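Local coordinates for protein Alpha/beta hydrolase (Pseudomonas aeruginosa PAO1, PDB 4R1D) that probably acts as a secreted lipase effector of the H2 type VI secretion system, held in check by the immunity protein Tli4, at residues T254-L260 against G280-A284. Numbering follows the deposited sequence. Where two conformers were deposited one is given.
Sequences THSMGGL and GVQPA
A parallel beta bridge between H255 and G280, buried at the C-terminal ends of strands 250-255 and 274-280, joins what has the form of the nucleophile elbow of an alpha/beta hydrolase to the loop leaving the next strand. T254 O accepts the N-H of G280 at 2.9 Å, and G280 O takes the N-H of S256 at 2.7 Å. A water, accepting from T254 OG1 and donating to S256 O and G280 O, fills in where the chains diverge; T254 OG1 also pairs with H279. S256 takes positive phi (58°, psi -134°) as the second residue of a type II' turn from H255 to G258, and its CA-H points at V281 O, 3.3 Å from CA to O. The P283 ring lies against the same turn, its CD 3.5 Å from S256 C, while the M257 side chain crosses the ring at about a right angle, M257 CG to P283 CG 3.8 Å. Further along, the extended Q282 chain runs past the G259 backbone, and Q282 CG lies 3.5 Å from L260 CD1. S256 OG hydrogen-bonds H535 NE2, consistent with the nucleophile and histidine of a serine hydrolase. The backbone bonds and water thus tie the turn bearing this probable nucleophile to the neighbouring strand's loop.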
loop_
_atom_site.group_PDB
_atom_site.type_symbol
_atom_site.label_atom_id
_atom_site.label_comp_id
_atom_site.label_asym_id
_atom_site.label_seq_id
_atom_site.Cartn_x
_atom_site.Cartn_y
_atom_site.Cartn_z
ATOM N N THR A 254 -4.484 16.839 1.924
ATOM C CA THR A 254 -4.503 15.449 1.493
ATOM C C THR A 254 -4.442 15.301 -0.015
ATOM O O THR A 254 -4.913 16.159 -0.763
ATOM C CB THR A 254 -5.769 14.713 1.998
ATOM O OG1 THR A 254 -6.897 15.082 1.199
ATOM C CG2 THR A 254 -6.049 15.068 3.457
ATOM N N HIS A 255 -3.869 14.186 -0.451
ATOM C CA HIS A 255 -3.906 13.805 -1.864
ATOM C C HIS A 255 -4.679 12.502 -2.035
ATOM O O HIS A 255 -4.452 11.529 -1.311
ATOM C CB HIS A 255 -2.483 13.633 -2.384
ATOM C CG HIS A 255 -2.390 13.278 -3.836
ATOM N ND1 HIS A 255 -2.808 14.122 -4.846
ATOM C CD2 HIS A 255 -1.917 12.171 -4.445
ATOM C CE1 HIS A 255 -2.585 13.546 -6.016
ATOM N NE2 HIS A 255 -2.036 12.367 -5.800
ATOM N N SER A 256 -5.605 12.482 -2.981
ATOM C CA SER A 256 -6.182 11.202 -3.396
ATOM C C SER A 256 -6.823 10.467 -2.206
ATOM O O SER A 256 -7.564 11.061 -1.421
ATOM C CB SER A 256 -5.074 10.351 -4.041
ATOM O OG SER A 256 -5.563 9.115 -4.550
ATOM N N MET A 257 -6.547 9.170 -2.060
ATOM C CA MET A 257 -7.169 8.389 -0.989
ATOM C C MET A 257 -6.785 8.876 0.406
ATOM O O MET A 257 -7.415 8.507 1.401
ATOM C CB MET A 257 -6.845 6.907 -1.139
ATOM C CG MET A 257 -7.737 6.218 -2.151
ATOM S SD MET A 257 -7.402 4.454 -2.209
ATOM C CE MET A 257 -6.835 4.176 -0.515
ATOM N N GLY A 258 -5.752 9.705 0.481
ATOM C CA GLY A 258 -5.400 10.323 1.749
ATOM C C GLY A 258 -6.576 11.125 2.296
ATOM O O GLY A 258 -6.661 11.392 3.491
ATOM N N GLY A 259 -7.493 11.510 1.413
ATOM C CA GLY A 259 -8.684 12.224 1.830
ATOM C C GLY A 259 -9.671 11.343 2.584
ATOM O O GLY A 259 -10.439 11.817 3.421
ATOM N N LEU A 260 -9.678 10.059 2.259
ATOM C CA LEU A 260 -10.523 9.125 2.988
ATOM C C LEU A 260 -9.934 8.868 4.383
ATOM O O LEU A 260 -10.671 8.758 5.376
ATOM C CB LEU A 260 -10.694 7.821 2.208
ATOM C CG LEU A 260 -11.640 7.865 0.995
ATOM C CD1 LEU A 260 -11.132 8.771 -0.089
ATOM C CD2 LEU A 260 -11.828 6.448 0.446
ATOM N N GLY A 280 -7.221 17.207 -2.144
ATOM C CA GLY A 280 -6.924 17.208 -3.568
ATOM C C GLY A 280 -7.256 15.855 -4.178
ATOM O O GLY A 280 -6.904 14.808 -3.630
ATOM N N VAL A 281 -7.952 15.887 -5.308
ATOM C CA VAL A 281 -8.332 14.693 -6.067
ATOM C C VAL A 281 -8.798 13.486 -5.254
ATOM O O VAL A 281 -8.389 12.352 -5.530
ATOM C CB VAL A 281 -7.242 14.255 -7.090
ATOM C CG1 VAL A 281 -6.933 15.392 -8.048
ATOM C CG2 VAL A 281 -5.954 13.740 -6.381
ATOM N N GLN A 282 -9.678 13.721 -4.285
ATOM C CA GLN A 282 -10.191 12.636 -3.463
ATOM C C GLN A 282 -11.195 11.818 -4.259
ATOM O O GLN A 282 -12.112 12.377 -4.838
ATOM C CB GLN A 282 -10.894 13.162 -2.211
ATOM C CG GLN A 282 -11.317 12.026 -1.283
ATOM C CD GLN A 282 -12.080 12.472 -0.048
ATOM O OE1 GLN A 282 -11.903 13.597 0.469
ATOM N NE2 GLN A 282 -12.938 11.585 0.442
ATOM N N PRO A 283 -11.021 10.499 -4.284
ATOM C CA PRO A 283 -12.077 9.628 -4.815
ATOM C C PRO A 283 -13.086 9.377 -3.682
ATOM O O PRO A 283 -13.102 8.302 -3.061
ATOM C CB PRO A 283 -11.317 8.352 -5.165
ATOM C CG PRO A 283 -10.209 8.291 -4.140
ATOM C CD PRO A 283 -9.826 9.744 -3.864
ATOM N N ALA A 284 -13.920 10.385 -3.430
ATOM C CA ALA A 284 -14.744 10.468 -2.229
ATOM C C ALA A 284 -15.694 9.293 -2.145
ATOM O O ALA A 284 -15.990 8.795 -1.051
ATOM C CB ALA A 284 -15.530 11.799 -2.212
HETATM O O HOH W 1 -7.649 13.867 -1.115
#